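PDB 6M6U: mRNA nuclease HepT from Shewanella oneidensis MR-1, which cleaves mRNA as the toxin of a type VII toxin-antitoxin system, halting bacterial growth until its cognate antitoxin MntA neutralises it, mostly by tri-AMPylation. Local coordinates for residues Ala10-Lys13 / Arg14-Arg18; Ile51-Ala54 / Asn55-Arg59. All coordinates share one frame; numbering follows the deposited sequence.

Interaction 1. Residues Ala10-Lys13 / Arg14-Arg18; sequences ATIK and RCIKR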
loop_
_atom_site.group_PDB
_atom_site.type_symbol
_atom_site.label_atom_id
_atom_site.label_comp_id
_atom_site.label_asym_id
_atom_site.label_seq_id
_atom_site.Cartn_x
_atom_site.Cartn_y
_atom_site.Cartn_z
ATOM N N ALA B 10 46.512 24.282 8.484
ATOM C CA ALA B 10 46.878 25.411 7.633
ATOM C C ALA B 10 45.809 26.498 7.656
ATOM O O ALA B 10 46.128 27.693 7.656
ATOM C CB ALA B 10 47.120 24.930 6.202
ATOM N N THR B 11 44.534 26.102 7.691
ATOM C CA THR B 11 43.453 27.085 7.694
ATOM C C THR B 11 43.421 27.876 8.996
ATOM O O THR B 11 43.234 29.098 8.978
ATOM C CB THR B 11 42.117 26.387 7.444
ATOM O OG1 THR B 11 42.062 25.968 6.076
ATOM C CG2 THR B 11 40.946 27.320 7.735
ATOM N N ILE B 12 43.601 27.200 10.136
ATOM C CA ILE B 12 43.647 27.900 11.418
ATOM C C ILE B 12 44.761 28.941 11.414
ATOM O O ILE B 12 44.571 30.083 11.848
ATOM C CB ILE B 12 43.817 26.900 12.575
ATOM C CG1 ILE B 12 42.587 26.001 12.683
ATOM C CG2 ILE B 12 44.062 27.639 13.888
ATOM C CD1 ILE B 12 42.782 24.787 13.560
ATOM N N LYS B 13 45.936 28.562 10.906
ATOM C CA LYS B 13 47.054 29.500 10.843
ATOM C C LYS B 13 46.734 30.682 9.937
ATOM O O LYS B 13 46.894 31.841 10.336
ATOM C CB LYS B 13 48.319 28.784 10.372
ATOM C CG LYS B 13 48.953 27.914 11.437
ATOM C CD LYS B 13 50.047 27.036 10.865
ATOM C CE LYS B 13 50.727 26.243 11.966
ATOM N NZ LYS B 13 51.595 25.163 11.420
ATOM N N ARG B 14 46.280 30.407 8.708
ATOM C CA ARG B 14 45.920 31.485 7.790
ATOM C C ARG B 14 44.914 32.438 8.417
ATOM O O ARG B 14 45.006 33.656 8.236
ATOM C CB ARG B 14 45.345 30.921 6.490
ATOM C CG ARG B 14 46.369 30.572 5.430
ATOM C CD ARG B 14 45.730 30.561 4.047
ATOM N NE ARG B 14 44.376 30.010 4.066
ATOM C CZ ARG B 14 44.091 28.715 4.189
ATOM N NH1 ARG B 14 45.068 27.824 4.311
ATOM N NH2 ARG B 14 42.827 28.309 4.197
ATOM N N CYS B 15 43.954 31.904 9.171
ATOM C CA CYS B 15 42.889 32.748 9.696
ATOM C C CYS B 15 43.303 33.506 10.954
ATOM O O CYS B 15 42.783 34.600 11.200
ATOM C CB CYS B 15 41.644 31.908 9.966
ATOM S SG CYS B 15 40.971 31.188 8.466
ATOM N N ILE B 16 44.218 32.958 11.762
ATOM C CA ILE B 16 44.729 33.708 12.912
ATOM C C ILE B 16 45.543 34.904 12.439
ATOM O O ILE B 16 45.428 36.013 12.983
ATOM C CB ILE B 16 45.562 32.803 13.837
ATOM C CG1 ILE B 16 44.669 31.789 14.553
ATOM C CG2 ILE B 16 46.311 33.638 14.871
ATOM C CD1 ILE B 16 45.420 30.938 15.547
ATOM N N LYS B 17 46.379 34.701 11.412
ATOM C CA LYS B 17 47.102 35.828 10.827
ATOM C C LYS B 17 46.141 36.847 10.230
ATOM O O LYS B 17 46.356 38.057 10.356
ATOM C CB LYS B 17 48.098 35.346 9.773
ATOM C CG LYS B 17 49.206 34.459 10.318
ATOM C CD LYS B 17 50.514 34.662 9.552
ATOM C CE LYS B 17 50.440 34.104 8.138
ATOM N NZ LYS B 17 50.333 32.613 8.117
ATOM N N ARG B 18 45.069 36.378 9.579
ATOM C CA ARG B 18 44.044 37.295 9.090
ATOM C C ARG B 18 43.437 38.108 10.228
ATOM O O ARG B 18 43.110 39.287 10.043
ATOM C CB ARG B 18 42.953 36.522 8.343
ATOM C CG ARG B 18 43.322 36.139 6.919
ATOM C CD ARG B 18 43.500 37.378 6.062
ATOM N NE ARG B 18 42.268 38.158 5.975
ATOM C CZ ARG B 18 42.225 39.471 5.770
ATOM N NH1 ARG B 18 43.350 40.163 5.640
ATOM N NH2 ARG B 18 41.057 40.096 5.704
#
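NH2 of Arg14 has two hydroxyl partners: within the helix it gives a weak, bent bond to Thr11 OG1 (3.1 Å, 134° at the hydrogen), and its stronger partner is the hydroxyl of Tyr104 on a second HepT subunit. A bend at chi3 (-38°) brings the guanidinium over Thr11, so that the CA of that residue lies against one face of the group and Ala10 CB comes within 4.0 Å of NH1. The small methyl of Ala10 probably helps the guanidinium lie close to the helix. Thr11 has OG1 also weakly bonded to Asn7 O, while its methyl CG2, anti to the backbone N, rests 3.9 Å from Cys15 SG.

The backbone itself is joined by regular i to i+4 bonds, the straightest being Lys17 N to Lys13 O at 3.1 Å and 177°. On another face Ile12 and Ile16 lie side by side, CG2 to CD1 at 3.9 Å, and both pack on Phe123 of helix 120-131. Lys13 and Lys17, long and charged, suit the solvent side. Such a division of faces is typical of an amphipathic helix in a helical bundle, here helix 3-23, whose polar side meets a partner subunit at the tyrosine of its RX(4)HXY motif.

Interaction 2. Residues Ile51-Ala54 / Asn55-Arg59; sequences IDIA and NHINR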
loop_
_atom_site.group_PDB
_atom_site.type_symbol
_atom_site.label_atom_id
_atom_site.label_comp_id
_atom_site.label_asym_id
_atom_site.label_seq_id
_atom_site.Cartn_x
_atom_site.Cartn_y
_atom_site.Cartn_z
ATOM N N ILE B 51 36.792 22.310 14.919
ATOM C CA ILE B 51 35.710 21.348 15.073
ATOM C C ILE B 51 35.847 20.220 14.056
ATOM O O ILE B 51 35.606 19.049 14.374
ATOM C CB ILE B 51 34.355 22.068 14.961
ATOM C CG1 ILE B 51 34.158 22.985 16.172
ATOM C CG2 ILE B 51 33.207 21.064 14.844
ATOM C CD1 ILE B 51 33.056 23.996 15.996
ATOM N N ASP B 52 36.254 20.547 12.825
ATOM C CA ASP B 52 36.422 19.511 11.811
ATOM C C ASP B 52 37.514 18.527 12.207
ATOM O O ASP B 52 37.385 17.321 11.973
ATOM C CB ASP B 52 36.735 20.138 10.452
ATOM C CG ASP B 52 35.542 20.862 9.849
ATOM O OD1 ASP B 52 34.417 20.729 10.384
ATOM O OD2 ASP B 52 35.733 21.563 8.830
ATOM N N ILE B 53 38.601 19.024 12.802
ATOM C CA ILE B 53 39.640 18.141 13.326
ATOM C C ILE B 53 39.061 17.223 14.393
ATOM O O ILE B 53 39.285 16.006 14.385
ATOM C CB ILE B 53 40.816 18.967 13.880
ATOM C CG1 ILE B 53 41.593 19.633 12.745
ATOM C CG2 ILE B 53 41.723 18.103 14.748
ATOM C CD1 ILE B 53 42.421 20.811 13.201
ATOM N N ALA B 54 38.311 17.801 15.332
ATOM C CA ALA B 54 37.725 17.019 16.413
ATOM C C ALA B 54 36.781 15.953 15.869
ATOM O O ALA B 54 36.898 14.771 16.216
ATOM C CB ALA B 54 36.994 17.945 17.382
ATOM N N ASN B 55 35.832 16.360 15.015
ATOM C CA ASN B 55 34.895 15.414 14.411
ATOM C C ASN B 55 35.630 14.300 13.679
ATOM O O ASN B 55 35.197 13.142 13.697
ATOM C CB ASN B 55 33.962 16.142 13.440
ATOM C CG ASN B 55 33.019 17.101 14.135
ATOM O OD1 ASN B 55 32.729 16.956 15.324
ATOM N ND2 ASN B 55 32.525 18.090 13.390
ATOM N N HIS B 56 36.740 14.638 13.021
ATOM C CA HIS B 56 37.505 13.647 12.272
ATOM C C HIS B 56 38.102 12.598 13.203
ATOM O O HIS B 56 37.956 11.390 12.970
ATOM C CB HIS B 56 38.596 14.355 11.467
ATOM C CG HIS B 56 39.570 13.432 10.804
ATOM N ND1 HIS B 56 39.303 12.804 9.606
ATOM C CD2 HIS B 56 40.821 13.053 11.157
ATOM C CE1 HIS B 56 40.343 12.069 9.256
ATOM N NE2 HIS B 56 41.279 12.204 10.179
ATOM N N ILE B 57 38.764 13.046 14.274
ATOM C CA ILE B 57 39.472 12.129 15.163
ATOM C C ILE B 57 38.492 11.229 15.912
ATOM O O ILE B 57 38.730 10.025 16.061
ATOM C CB ILE B 57 40.373 12.924 16.128
ATOM C CG1 ILE B 57 41.510 13.593 15.353
ATOM C CG2 ILE B 57 40.930 12.020 17.214
ATOM C CD1 ILE B 57 42.232 14.654 16.134
ATOM N N ASN B 58 37.375 11.792 16.383
ATOM C CA ASN B 58 36.377 10.982 17.078
ATOM C C ASN B 58 35.837 9.871 16.184
ATOM O O ASN B 58 35.529 8.773 16.663
ATOM C CB ASN B 58 35.233 11.863 17.580
ATOM C CG ASN B 58 35.640 12.732 18.759
ATOM O OD1 ASN B 58 36.343 12.280 19.667
ATOM N ND2 ASN B 58 35.204 13.989 18.749
ATOM N N ARG B 59 35.708 10.137 14.882
ATOM C CA ARG B 59 35.245 9.095 13.971
ATOM C C ARG B 59 36.376 8.145 13.596
ATOM O O ARG B 59 36.182 6.923 13.589
ATOM C CB ARG B 59 34.633 9.717 12.714
ATOM C CG ARG B 59 34.060 8.700 11.729
ATOM C CD ARG B 59 33.493 9.409 10.509
ATOM N NE ARG B 59 32.879 8.499 9.544
ATOM C CZ ARG B 59 33.518 7.961 8.508
ATOM N NH1 ARG B 59 34.800 8.224 8.299
ATOM N NH2 ARG B 59 32.871 7.149 7.682
#
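Backbone bonds join Ile51 through Ala54 to the residues four ahead, from Asn55 N to Ile51 O (2.8 Å, 179°) through to Asn58 N to Ala54 O (3.0 Å).

The apolar pair is Ile53 with Ile57, whose CG2 and CD1 touch at 3.8 Å; both also reach Ile130 of helix 120-131. Ala54, with just a methyl, packs on Ser72 and Leu76 of helix 69-78, where a small residue probably fits best.

Amides come next. Asn55 runs beside Ile51, whose CG2 sits 3.4 Å from ND2. With chi1 at -67°, its CG stands beside its own backbone N and the amide lies close to Ile51 O, yet the angle is too poor for a bond from ND2. OD1 accepts from Ser72 OG and from Gln112 NE2 of the MntA chain. In Asn58 it is ND2 that bonds outward, to Ser72 O, although it also comes to 3.1 Å from Ala54 O at a poor angle.

Of the charged groups, buried Asp52 forms a salt bridge with Lys8 of helix 3-23. Ile51 lies beside Arg97, probably catalytic.

Within the turn, then, backbone bonds and apolar contacts do the joining, while the polar ends reach Ser72, Lys8 and the antitoxin.

How the interactions relate
Interactions 1 and 2 lie on helices that follow each other in the chain, 3-23 and 33-60, with centres about 18 Å apart. They meet through Ile12 CD1 and Ile53 CD1, 4.0 Å from one another, and each isoleucine also packs on helix 120-131, so both contacts feed one apolar core. Their other faces differ. Interaction 1 is partly buried, with lysines at the surface and an arginine directed to a second HepT subunit. Interaction 2 is buried; its asparagine amides meet helix 69-78 and MntA, while Asp52 pairs with Lys8 and Arg59 with Asp100 of the MntA chain. It also lies nearer the probable active site, Ile51 being about 3 Å from Arg97 between side chains, against about 12 Å for Ile12.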